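Local structure of lactaldehyde dehydrogenase (Methanocaldococcus jannaschii, 3PQA) at residues B[243-248]-B[391-396]; B[331-336]-B[360-365]; B[352-357]-B[371-376]; B[387-392]-B[412-417]. The protein oxidises lactaldehyde to lactate with NAD, preferred over NADP, a step in coenzyme F420 biosynthesis, working as a homotetramer of the aldehyde dehydrogenase family. All blocks are in the same frame, centred on the assembly; numbering follows the deposited sequence.

All four contacts lie in the part of the chain built on the mixed sheet of strands 246-250, 278-284, 350-357, 373-379, 396-400 and 418-421. Contacts 1 and 3 are the buried ones: contact 3 is regular parallel strand pairing, whereas contact 1, beside the probable active site, mixes a side-chain amide, two waters and a tyrosine ring. Contacts 2 and 4 are only partly buried, and each has a side-chain carboxylate or amide holding the backbone of a loop. Contact 2 packs on contact 3 through Leu364 and Ile334. Contact 4 shares Thr391 and Glu392 with contact 1 and lies against it through Phe416, their centres about 7 Å apart.

Contact 1 (B[243-248]-B[391-396]); sequences GGVNPN and TEYGLH
On the edge of the probable catalytic centre of this aldehyde dehydrogenase, Tyr393 and Leu395 lie against the chain that runs from Gly243 into strand 246-250. The side chain of Leu395 is about 4 Å from that of Cys275 and the side chain of Tyr393 about 3 Å from that of Ser223, respectively the active-site and NAD positions inferred from relatives. The tyrosine ring meets the glycine backbone obliquely, its CG 3.6 Å from Gly244 CA, and Val245 CG2 reaches the same ring at CD2, 4.1 Å away. Further along, the amide of Asn246 does the polar work. With CG beside its own backbone N (chi1 -54°), it turns OD1 to the loop, where His396 N donates to it over 3.1 Å from above the carbonyl plane. Water 2 gives a hydrogen to this OD1 and accepts one from Leu395 N, so a single oxygen collects two donors, while Asn246 ND2 is held by the carbonyls of Cys275 and Ser277. Water 1 makes a second bridge, donating to Val245 O at 2.7 Å and bonding Thr391 OG1, which also takes Tyr393 N in an ST turn. Strand 246-250 runs parallel to strand 396-400 from here and has strand 278-284 as its other neighbour, with Met280 of the latter touching Val245, Pro247 and Thr391.

Contact 2 (B[331-336]-B[360-365]); sequences EKAIDE and RDNILC
Glu336 and Ile363 cross at about a right angle, the glutamate reaching out from just past the end of helix 320-335 to the loop that leads towards strand 373-379. Its chain is extended beyond CG, which carries OE1 to Ile363 N for a 2.7 Å hydrogen bond on the syn lone pair. The other oxygen, OE2, is met on its anti side by NZ of Lys332, one turn back, in a salt bridge of 2.8 Å; bends at chi2 and chi4 fold the lysine round to it. Asn362 comes at the helix from beside the glutamate. With its CG opposite the backbone N (chi1 -167°), it sends ND2 to Ala333 O, 3.0 Å off and nearly in the amide plane of the asparagine, while OD1 turns back to accept Leu364 N in an almost straight Asx-turn bond. Next to these polar groups Ala333 CB meets Leu364 CD1 at 3.7 Å and Ile363 CG2 at 4.0 Å, and the same CG2 touches Lys332 CG, the two side chains crossing at about a right angle. Both ends of the Asn362 amide and both oxygens of Glu336 are thus engaged, which fixes the rotation of each group. The lysine probably helps keep the carboxylate ionised, and a charged acceptor at OE1 would suit the short bond from the Ile363 amide that ties loop to helix.

Contact 3 (B[352-357]-B[371-376]); sequences YPTILE and APVIPI
Strands 354-357 and 373-376 run parallel, their short axes 4.6 Å apart at closest and 19° from aligned, with Thr354, Ile355, Leu356 and Glu357 facing Val373, Ile374, Pro375 and Ile376 in turn. Thr354 and Leu356 supply the N-H and C=O on one strand: Thr354 N bonds Pro372 O, Ile374 N bonds Thr354 O, Leu356 N bonds Ile374 O and Ile376 N bonds Leu356 O, at 2.8 to 3.0 Å. Pro375 therefore falls where its missing N-H is not needed for this pairing, and its CA makes a CA-H...O contact with Leu356 O, as Val373 CA does with Thr354 O. On the face of Ile355 and Ile376 the two isoleucines cross at a slant, CG2 of Ile355 coming within 3.5 Å of Ile376 CD1. The branching of Ile355 sets this up: CG2 stands opposite the backbone N, leaving CG1 beside it (chi1 -56°). On the other face Leu356 CD1 is 4.1 Å from Val373 CG1 and Thr354 CB 4.0 Å from Val373 CG2. Thr354 OG1 is turned back along its own strand to donate to Tyr352 O at 2.7 Å, and it also bonds Gly344 N. Glu357 directs its carboxylate to Arg378 in a salt bridge. The pair lies between helices: Phe295 of helix 288-300 touches Ile355 and Ile376, while on the face of Leu356 and Val373 helix 320-335 brings up Ile334, Val326 and Val330. Strands 339-342 and 278-284 flank it, pairing with 350-357 and 373-379 respectively.

Contact 4 (B[387-392]-B[412-417]); sequences IANSTE and ENLEFG
Asn389, which follows Ala388 of helix 384-388, grips the chain that leaves helix 404-413 with both ends of its amide, a pair of side-chain-to-backbone hydrogen bonds joining the ends of two helices beside the mixed sheet of this aldehyde dehydrogenase fold. OD1 accepts Glu415 N at 2.9 Å in a nearly straight bond, 172° at the hydrogen, and ND2 gives a hydrogen to Asn413 O over 3.0 Å, close to the plane of the amide. The carboxylate of Glu415 stacks on this amide with the two planes only 8° apart, and Glu415 OE1 goes on to a salt bridge with Lys438. That pairing probably steadies the stacked carboxylate, while the backbone at Glu415 makes an inverse gamma turn. Beside the amide, Ala388 CB touches Leu414 CD2 at 3.6 Å, and both residues rest on Ile249 of strand 246-250. Farther out, the turn reaches the subunit interface: Leu414 O accepts from Lys458 of a second subunit, and Lys51 of that subunit packs on Glu415. Phe416 touches Pro247 and turns its ring edge to helix 384-388, where CZ meets Ala388 O near the ring plane at 3.3 Å.

Contact 1 (B[243-248]-B[391-396])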
loop_
_atom_site.group_PDB
_atom_site.type_symbol
_atom_site.label_atom_id
_atom_site.label_comp_id
_atom_site.label_asym_id
_atom_site.label_seq_id
_atom_site.Cartn_x
_atom_site.Cartn_y
_atom_site.Cartn_z
ATOM N N GLY B 243 8.925 18.837 21.462
ATOM C CA GLY B 243 9.319 20.057 20.794
ATOM C C GLY B 243 10.705 19.972 20.208
ATOM O O GLY B 243 11.230 18.884 19.940
ATOM N N GLY B 244 11.313 21.144 20.029
ATOM C CA GLY B 244 12.662 21.223 19.493
ATOM C C GLY B 244 13.092 22.654 19.280
ATOM O O GLY B 244 12.301 23.576 19.468
ATOM N N VAL B 245 14.361 22.837 18.921
ATOM C CA VAL B 245 14.868 24.146 18.511
ATOM C C VAL B 245 15.049 24.046 17.007
ATOM O O VAL B 245 16.109 23.620 16.551
ATOM C CB VAL B 245 16.226 24.455 19.155
ATOM C CG1 VAL B 245 16.737 25.823 18.689
ATOM C CG2 VAL B 245 16.101 24.415 20.672
ATOM N N ASN B 246 14.018 24.407 16.243
ATOM C CA ASN B 246 13.947 24.000 14.835
ATOM C C ASN B 246 14.762 24.906 13.902
ATOM O O ASN B 246 14.437 26.070 13.753
ATOM C CB ASN B 246 12.491 23.923 14.399
ATOM C CG ASN B 246 11.672 23.037 15.305
ATOM O OD1 ASN B 246 11.889 21.840 15.377
ATOM N ND2 ASN B 246 10.745 23.633 16.008
ATOM N N PRO B 247 15.817 24.360 13.279
ATOM C CA PRO B 247 16.702 25.226 12.487
ATOM C C PRO B 247 16.147 25.490 11.104
ATOM O O PRO B 247 15.661 24.569 10.447
ATOM C CB PRO B 247 17.993 24.409 12.394
ATOM C CG PRO B 247 17.502 22.981 12.367
ATOM C CD PRO B 247 16.322 22.974 13.335
ATOM N N ASN B 248 16.220 26.756 10.697
ATOM C CA ASN B 248 15.750 27.180 9.392
ATOM C C ASN B 248 16.938 27.799 8.675
ATOM O O ASN B 248 17.497 28.754 9.153
ATOM C CB ASN B 248 14.609 28.195 9.555
ATOM C CG ASN B 248 13.290 27.548 10.005
ATOM O OD1 ASN B 248 12.323 27.526 9.244
ATOM N ND2 ASN B 248 13.235 27.051 11.250
ATOM N N THR B 391 21.723 19.798 18.177
ATOM C CA THR B 391 20.868 19.797 19.367
ATOM C C THR B 391 20.456 18.379 19.729
ATOM O O THR B 391 20.676 17.443 18.965
ATOM C CB THR B 391 19.579 20.666 19.216
ATOM O OG1 THR B 391 18.594 19.957 18.440
ATOM C CG2 THR B 391 19.882 22.013 18.573
ATOM N N GLU B 392 19.845 18.243 20.900
ATOM C CA GLU B 392 19.315 16.981 21.365
ATOM C C GLU B 392 17.969 16.667 20.710
ATOM O O GLU B 392 17.426 15.583 20.903
ATOM C CB GLU B 392 19.162 17.014 22.891
ATOM C CG GLU B 392 20.491 16.917 23.642
ATOM C CD GLU B 392 20.312 16.407 25.058
ATOM O OE1 GLU B 392 19.440 16.948 25.778
ATOM O OE2 GLU B 392 21.041 15.459 25.450
ATOM N N TYR B 393 17.443 17.618 19.943
ATOM C CA TYR B 393 16.103 17.510 19.354
ATOM C C TYR B 393 16.175 17.169 17.869
ATOM O O TYR B 393 17.252 17.162 17.268
ATOM C CB TYR B 393 15.335 18.818 19.543
ATOM C CG TYR B 393 15.286 19.289 20.973
ATOM C CD1 TYR B 393 14.518 18.614 21.920
ATOM C CD2 TYR B 393 16.020 20.407 21.385
ATOM C CE1 TYR B 393 14.483 19.044 23.261
ATOM C CE2 TYR B 393 15.975 20.852 22.710
ATOM C CZ TYR B 393 15.214 20.162 23.635
ATOM O OH TYR B 393 15.185 20.606 24.943
ATOM N N GLY B 394 15.018 16.888 17.275
ATOM C CA GLY B 394 14.972 16.567 15.864
ATOM C C GLY B 394 13.559 16.541 15.319
ATOM O O GLY B 394 13.138 15.546 14.716
ATOM N N LEU B 395 12.816 17.619 15.554
ATOM C CA LEU B 395 11.449 17.724 15.039
ATOM C C LEU B 395 11.408 18.205 13.574
ATOM O O LEU B 395 11.414 17.378 12.664
ATOM C CB LEU B 395 10.586 18.596 15.962
ATOM C CG LEU B 395 9.081 18.552 15.680
ATOM C CD1 LEU B 395 8.584 17.106 15.501
ATOM C CD2 LEU B 395 8.316 19.243 16.783
ATOM N N HIS B 396 11.385 19.522 13.333
ATOM C CA HIS B 396 11.403 20.035 11.956
ATOM C C HIS B 396 12.627 20.901 11.658
ATOM O O HIS B 396 13.166 21.559 12.542
ATOM C CB HIS B 396 10.125 20.830 11.682
ATOM C CG HIS B 396 8.975 19.998 11.193
ATOM N ND1 HIS B 396 7.900 20.542 10.527
ATOM C CD2 HIS B 396 8.741 18.664 11.257
ATOM C CE1 HIS B 396 7.045 19.584 10.209
ATOM N NE2 HIS B 396 7.536 18.432 10.639
HETATM O O HOH W 1 16.338 21.063 17.304
HETATM O O HOH W 2 13.871 20.079 16.555
#

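Contact 2 (B[331-336]-B[360-365])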
loop_
_atom_site.group_PDB
_atom_site.type_symbol
_atom_site.label_atom_id
_atom_site.label_comp_id
_atom_site.label_asym_id
_atom_site.label_seq_id
_atom_site.Cartn_x
_atom_site.Cartn_y
_atom_site.Cartn_z
ATOM N N GLU B 331 18.187 37.821 28.358
ATOM C CA GLU B 331 19.263 38.472 29.114
ATOM C C GLU B 331 20.569 37.678 29.086
ATOM O O GLU B 331 21.635 38.243 28.840
ATOM C CB GLU B 331 18.826 38.710 30.558
ATOM C CG GLU B 331 17.885 39.886 30.715
ATOM C CD GLU B 331 17.439 40.103 32.154
ATOM O OE1 GLU B 331 18.167 39.687 33.093
ATOM O OE2 GLU B 331 16.365 40.712 32.341
ATOM N N LYS B 332 20.472 36.372 29.332
ATOM C CA LYS B 332 21.616 35.463 29.233
ATOM C C LYS B 332 22.221 35.476 27.824
ATOM O O LYS B 332 23.436 35.601 27.669
ATOM C CB LYS B 332 21.205 34.044 29.652
ATOM C CG LYS B 332 22.325 33.003 29.710
ATOM C CD LYS B 332 23.164 33.135 30.988
ATOM C CE LYS B 332 24.146 31.975 31.126
ATOM N NZ LYS B 332 25.317 32.152 30.222
ATOM N N ALA B 333 21.365 35.364 26.806
ATOM C CA ALA B 333 21.807 35.382 25.412
ATOM C C ALA B 333 22.625 36.635 25.096
ATOM O O ALA B 333 23.629 36.566 24.381
ATOM C CB ALA B 333 20.608 35.278 24.475
ATOM N N ILE B 334 22.189 37.768 25.645
ATOM C CA ILE B 334 22.886 39.046 25.476
ATOM C C ILE B 334 24.208 39.051 26.262
ATOM O O ILE B 334 25.233 39.490 25.737
ATOM C CB ILE B 334 21.975 40.252 25.853
ATOM C CG1 ILE B 334 20.791 40.353 24.879
ATOM C CG2 ILE B 334 22.762 41.574 25.845
ATOM C CD1 ILE B 334 19.682 41.290 25.331
ATOM N N ASP B 335 24.169 38.544 27.498
ATOM C CA ASP B 335 25.365 38.373 28.346
ATOM C C ASP B 335 26.458 37.600 27.627
ATOM O O ASP B 335 27.639 37.906 27.776
ATOM C CB ASP B 335 25.027 37.594 29.621
ATOM C CG ASP B 335 24.505 38.467 30.740
ATOM O OD1 ASP B 335 24.291 39.682 30.532
ATOM O OD2 ASP B 335 24.306 37.923 31.853
ATOM N N GLU B 336 26.045 36.588 26.864
ATOM C CA GLU B 336 26.949 35.723 26.109
ATOM C C GLU B 336 27.469 36.384 24.834
ATOM O O GLU B 336 28.296 35.808 24.118
ATOM C CB GLU B 336 26.256 34.401 25.769
ATOM C CG GLU B 336 25.954 33.530 26.984
ATOM C CD GLU B 336 25.277 32.223 26.632
ATOM O OE1 GLU B 336 24.845 32.053 25.475
ATOM O OE2 GLU B 336 25.172 31.357 27.523
ATOM N N ARG B 360 26.993 30.342 17.055
ATOM C CA ARG B 360 26.503 28.965 17.216
ATOM C C ARG B 360 26.521 28.445 18.657
ATOM O O ARG B 360 25.813 27.492 18.990
ATOM C CB ARG B 360 27.275 28.009 16.297
ATOM C CG ARG B 360 28.784 27.951 16.543
ATOM C CD ARG B 360 29.432 26.909 15.638
ATOM N NE ARG B 360 28.896 25.575 15.899
ATOM C CZ ARG B 360 29.151 24.497 15.159
ATOM N NH1 ARG B 360 29.937 24.585 14.091
ATOM N NH2 ARG B 360 28.608 23.329 15.489
ATOM N N ASP B 361 27.329 29.071 19.511
ATOM C CA ASP B 361 27.452 28.621 20.901
ATOM C C ASP B 361 26.464 29.278 21.863
ATOM O O ASP B 361 26.429 28.924 23.038
ATOM C CB ASP B 361 28.883 28.821 21.414
ATOM C CG ASP B 361 29.892 28.022 20.627
ATOM O OD1 ASP B 361 29.786 26.777 20.595
ATOM O OD2 ASP B 361 30.793 28.644 20.030
ATOM N N ASN B 362 25.665 30.217 21.363
ATOM C CA ASN B 362 24.712 30.953 22.193
ATOM C C ASN B 362 23.637 30.053 22.796
ATOM O O ASN B 362 23.190 29.108 22.154
ATOM C CB ASN B 362 24.073 32.080 21.378
ATOM C CG ASN B 362 23.328 33.082 22.237
ATOM O OD1 ASN B 362 22.165 32.879 22.581
ATOM N ND2 ASN B 362 23.993 34.179 22.578
ATOM N N ILE B 363 23.224 30.373 24.022
ATOM C CA ILE B 363 22.174 29.632 24.735
ATOM C C ILE B 363 20.887 29.417 23.906
ATOM O O ILE B 363 20.247 28.366 24.012
ATOM C CB ILE B 363 21.857 30.284 26.130
ATOM C CG1 ILE B 363 20.942 29.396 26.979
ATOM C CG2 ILE B 363 21.286 31.689 25.981
ATOM C CD1 ILE B 363 21.599 28.111 27.464
ATOM N N LEU B 364 20.533 30.394 23.070
ATOM C CA LEU B 364 19.311 30.299 22.260
ATOM C C LEU B 364 19.366 29.177 21.226
ATOM O O LEU B 364 18.330 28.650 20.827
ATOM C CB LEU B 364 19.006 31.622 21.555
ATOM C CG LEU B 364 18.634 32.812 22.440
ATOM C CD1 LEU B 364 18.492 34.092 21.619
ATOM C CD2 LEU B 364 17.371 32.529 23.235
ATOM N N CYS B 365 20.569 28.819 20.789
ATOM C CA CYS B 365 20.742 27.720 19.824
ATOM C C CYS B 365 20.484 26.334 20.448
ATOM O O CYS B 365 20.403 25.330 19.737
ATOM C CB CYS B 365 22.136 27.763 19.197
ATOM S SG CYS B 365 22.465 29.253 18.251
#

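Contact 3 (B[352-357]-B[371-376])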
loop_
_atom_site.group_PDB
_atom_site.type_symbol
_atom_site.label_atom_id
_atom_site.label_comp_id
_atom_site.label_asym_id
_atom_site.label_seq_id
_atom_site.Cartn_x
_atom_site.Cartn_y
_atom_site.Cartn_z
ATOM N N TYR B 352 7.167 40.835 23.167
ATOM C CA TYR B 352 7.277 41.431 21.840
ATOM C C TYR B 352 8.234 40.657 20.935
ATOM O O TYR B 352 9.205 40.064 21.423
ATOM C CB TYR B 352 7.660 42.921 21.959
ATOM C CG TYR B 352 6.496 43.720 22.494
ATOM C CD1 TYR B 352 6.170 43.685 23.854
ATOM C CD2 TYR B 352 5.687 44.456 21.639
ATOM C CE1 TYR B 352 5.072 44.379 24.345
ATOM C CE2 TYR B 352 4.590 45.163 22.118
ATOM C CZ TYR B 352 4.284 45.111 23.472
ATOM O OH TYR B 352 3.203 45.812 23.961
ATOM N N PRO B 353 7.947 40.636 19.619
ATOM C CA PRO B 353 8.863 40.028 18.653
ATOM C C PRO B 353 10.311 40.458 18.929
ATOM O O PRO B 353 10.615 41.660 18.988
ATOM C CB PRO B 353 8.340 40.555 17.318
ATOM C CG PRO B 353 6.853 40.579 17.535
ATOM C CD PRO B 353 6.690 41.058 18.973
ATOM N N THR B 354 11.168 39.463 19.136
ATOM C CA THR B 354 12.547 39.669 19.586
ATOM C C THR B 354 13.505 38.938 18.639
ATOM O O THR B 354 13.304 37.767 18.310
ATOM C CB THR B 354 12.710 39.202 21.052
ATOM O OG1 THR B 354 11.913 40.041 21.899
ATOM C CG2 THR B 354 14.162 39.262 21.511
ATOM N N ILE B 355 14.527 39.650 18.178
ATOM C CA ILE B 355 15.460 39.113 17.209
ATOM C C ILE B 355 16.867 39.468 17.672
ATOM O O ILE B 355 17.123 40.610 18.049
ATOM C CB ILE B 355 15.204 39.712 15.812
ATOM C CG1 ILE B 355 13.752 39.464 15.379
ATOM C CG2 ILE B 355 16.205 39.166 14.776
ATOM C CD1 ILE B 355 13.368 40.172 14.101
ATOM N N LEU B 356 17.756 38.481 17.668
ATOM C CA LEU B 356 19.147 38.704 18.022
ATOM C C LEU B 356 20.050 38.062 16.991
ATOM O O LEU B 356 19.716 37.013 16.432
ATOM C CB LEU B 356 19.471 38.087 19.385
ATOM C CG LEU B 356 18.778 38.606 20.646
ATOM C CD1 LEU B 356 17.465 37.873 20.873
ATOM C CD2 LEU B 356 19.686 38.413 21.841
ATOM N N GLU B 357 21.198 38.682 16.731
ATOM C CA GLU B 357 22.243 37.987 16.004
ATOM C C GLU B 357 23.163 37.360 17.035
ATOM O O GLU B 357 23.591 38.034 17.975
ATOM C CB GLU B 357 23.034 38.894 15.056
ATOM C CG GLU B 357 24.213 38.130 14.452
ATOM C CD GLU B 357 24.870 38.791 13.252
ATOM O OE1 GLU B 357 24.433 39.876 12.825
ATOM O OE2 GLU B 357 25.825 38.181 12.727
ATOM N N ALA B 371 8.564 30.974 22.421
ATOM C CA ALA B 371 8.436 32.423 22.553
ATOM C C ALA B 371 8.837 33.087 21.247
ATOM O O ALA B 371 9.503 32.460 20.412
ATOM C CB ALA B 371 9.323 32.928 23.669
ATOM N N PRO B 372 8.450 34.364 21.068
ATOM C CA PRO B 372 8.760 35.023 19.797
ATOM C C PRO B 372 10.174 35.609 19.804
ATOM O O PRO B 372 10.357 36.805 19.587
ATOM C CB PRO B 372 7.704 36.125 19.719
ATOM C CG PRO B 372 7.486 36.505 21.181
ATOM C CD PRO B 372 7.603 35.207 21.943
ATOM N N VAL B 373 11.151 34.745 20.074
ATOM C CA VAL B 373 12.564 35.107 20.215
ATOM C C VAL B 373 13.379 34.322 19.183
ATOM O O VAL B 373 13.469 33.089 19.266
ATOM C CB VAL B 373 13.102 34.781 21.635
ATOM C CG1 VAL B 373 14.602 35.041 21.725
ATOM C CG2 VAL B 373 12.340 35.566 22.703
ATOM N N ILE B 374 13.973 35.046 18.230
ATOM C CA ILE B 374 14.647 34.434 17.089
ATOM C C ILE B 374 16.141 34.775 17.036
ATOM O O ILE B 374 16.507 35.928 16.753
ATOM C CB ILE B 374 14.004 34.868 15.750
ATOM C CG1 ILE B 374 12.466 34.766 15.800
ATOM C CG2 ILE B 374 14.635 34.096 14.562
ATOM C CD1 ILE B 374 11.911 33.347 16.131
ATOM N N PRO B 375 17.002 33.774 17.299
ATOM C CA PRO B 375 18.437 33.931 17.069
ATOM C C PRO B 375 18.763 33.700 15.601
ATOM O O PRO B 375 18.236 32.763 14.975
ATOM C CB PRO B 375 19.055 32.831 17.919
ATOM C CG PRO B 375 17.989 31.742 17.912
ATOM C CD PRO B 375 16.663 32.444 17.847
ATOM N N ILE B 376 19.610 34.572 15.063
ATOM C CA ILE B 376 20.076 34.473 13.688
ATOM C C ILE B 376 21.587 34.309 13.751
ATOM O O ILE B 376 22.260 35.076 14.447
ATOM C CB ILE B 376 19.729 35.742 12.873
ATOM C CG1 ILE B 376 18.200 35.914 12.780
ATOM C CG2 ILE B 376 20.372 35.670 11.470
ATOM C CD1 ILE B 376 17.738 37.243 12.217
#

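Contact 4 (B[387-392]-B[412-417])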
loop_
_atom_site.group_PDB
_atom_site.type_symbol
_atom_site.label_atom_id
_atom_site.label_comp_id
_atom_site.label_asym_id
_atom_site.label_seq_id
_atom_site.Cartn_x
_atom_site.Cartn_y
_atom_site.Cartn_z
ATOM N N ILE B 387 25.640 22.636 12.451
ATOM C CA ILE B 387 24.942 23.486 13.429
ATOM C C ILE B 387 23.483 23.022 13.602
ATOM O O ILE B 387 22.984 22.869 14.733
ATOM C CB ILE B 387 24.964 24.979 13.054
ATOM C CG1 ILE B 387 26.397 25.531 13.107
ATOM C CG2 ILE B 387 24.054 25.770 13.992
ATOM C CD1 ILE B 387 26.564 26.839 12.327
ATOM N N ALA B 388 22.807 22.800 12.479
ATOM C CA ALA B 388 21.414 22.347 12.492
ATOM C C ALA B 388 21.225 21.053 13.294
ATOM O O ALA B 388 20.228 20.917 14.015
ATOM C CB ALA B 388 20.892 22.188 11.048
ATOM N N ASN B 389 22.182 20.130 13.175
ATOM C CA ASN B 389 22.093 18.803 13.814
ATOM C C ASN B 389 22.664 18.744 15.227
ATOM O O ASN B 389 22.711 17.674 15.838
ATOM C CB ASN B 389 22.810 17.757 12.961
ATOM C CG ASN B 389 22.051 17.405 11.692
ATOM O OD1 ASN B 389 20.841 17.598 11.596
ATOM N ND2 ASN B 389 22.757 16.828 10.739
ATOM N N SER B 390 23.098 19.888 15.738
ATOM C CA SER B 390 23.869 19.919 16.980
ATOM C C SER B 390 23.051 19.884 18.284
ATOM O O SER B 390 23.630 19.940 19.385
ATOM C CB SER B 390 24.812 21.129 16.978
ATOM O OG SER B 390 24.073 22.328 17.087
ATOM N N THR B 391 21.723 19.798 18.177
ATOM C CA THR B 391 20.868 19.797 19.367
ATOM C C THR B 391 20.456 18.379 19.729
ATOM O O THR B 391 20.676 17.443 18.965
ATOM C CB THR B 391 19.579 20.666 19.216
ATOM O OG1 THR B 391 18.594 19.957 18.440
ATOM C CG2 THR B 391 19.882 22.013 18.573
ATOM N N GLU B 392 19.845 18.243 20.900
ATOM C CA GLU B 392 19.315 16.981 21.365
ATOM C C GLU B 392 17.969 16.667 20.710
ATOM O O GLU B 392 17.426 15.583 20.903
ATOM C CB GLU B 392 19.162 17.014 22.891
ATOM C CG GLU B 392 20.491 16.917 23.642
ATOM C CD GLU B 392 20.312 16.407 25.058
ATOM O OE1 GLU B 392 19.440 16.948 25.778
ATOM O OE2 GLU B 392 21.041 15.459 25.450
ATOM N N GLU B 412 18.514 15.045 2.955
ATOM C CA GLU B 412 18.934 13.724 3.396
ATOM C C GLU B 412 19.768 13.757 4.670
ATOM O O GLU B 412 19.660 12.847 5.490
ATOM C CB GLU B 412 19.637 12.978 2.269
ATOM C CG GLU B 412 18.676 12.633 1.145
ATOM C CD GLU B 412 19.372 12.042 -0.050
ATOM O OE1 GLU B 412 18.666 11.596 -0.977
ATOM O OE2 GLU B 412 20.623 12.028 -0.064
ATOM N N ASN B 413 20.551 14.816 4.848
ATOM C CA ASN B 413 21.487 14.879 5.960
ATOM C C ASN B 413 21.017 15.581 7.218
ATOM O O ASN B 413 21.656 15.448 8.264
ATOM C CB ASN B 413 22.816 15.455 5.467
ATOM C CG ASN B 413 23.534 14.503 4.552
ATOM O OD1 ASN B 413 23.696 13.329 4.872
ATOM N ND2 ASN B 413 23.970 14.997 3.407
ATOM N N LEU B 414 19.910 16.316 7.126
ATOM C CA LEU B 414 19.294 16.918 8.306
ATOM C C LEU B 414 18.598 15.840 9.137
ATOM O O LEU B 414 17.723 15.118 8.633
ATOM C CB LEU B 414 18.298 18.011 7.884
ATOM C CG LEU B 414 18.956 19.295 7.366
ATOM C CD1 LEU B 414 17.933 20.156 6.683
ATOM C CD2 LEU B 414 19.574 20.045 8.538
ATOM N N GLU B 415 18.977 15.764 10.411
ATOM C CA GLU B 415 18.524 14.715 11.321
ATOM C C GLU B 415 17.213 15.135 11.994
ATOM O O GLU B 415 17.164 15.424 13.192
ATOM C CB GLU B 415 19.638 14.404 12.339
ATOM C CG GLU B 415 20.833 13.675 11.709
ATOM C CD GLU B 415 22.099 13.650 12.573
ATOM O OE1 GLU B 415 22.110 14.214 13.687
ATOM O OE2 GLU B 415 23.095 13.046 12.125
ATOM N N PHE B 416 16.143 15.152 11.196
ATOM C CA PHE B 416 14.843 15.666 11.635
ATOM C C PHE B 416 13.707 14.785 11.144
ATOM O O PHE B 416 13.835 14.105 10.110
ATOM C CB PHE B 416 14.668 17.120 11.149
ATOM C CG PHE B 416 15.550 18.084 11.887
ATOM C CD1 PHE B 416 15.077 18.743 13.023
ATOM C CD2 PHE B 416 16.885 18.276 11.492
ATOM C CE1 PHE B 416 15.928 19.605 13.755
ATOM C CE2 PHE B 416 17.734 19.131 12.212
ATOM C CZ PHE B 416 17.245 19.804 13.326
ATOM N N GLY B 417 12.589 14.811 11.871
ATOM C CA GLY B 417 11.359 14.145 11.422
ATOM C C GLY B 417 10.714 14.774 10.193
ATOM O O GLY B 417 9.994 14.096 9.438
#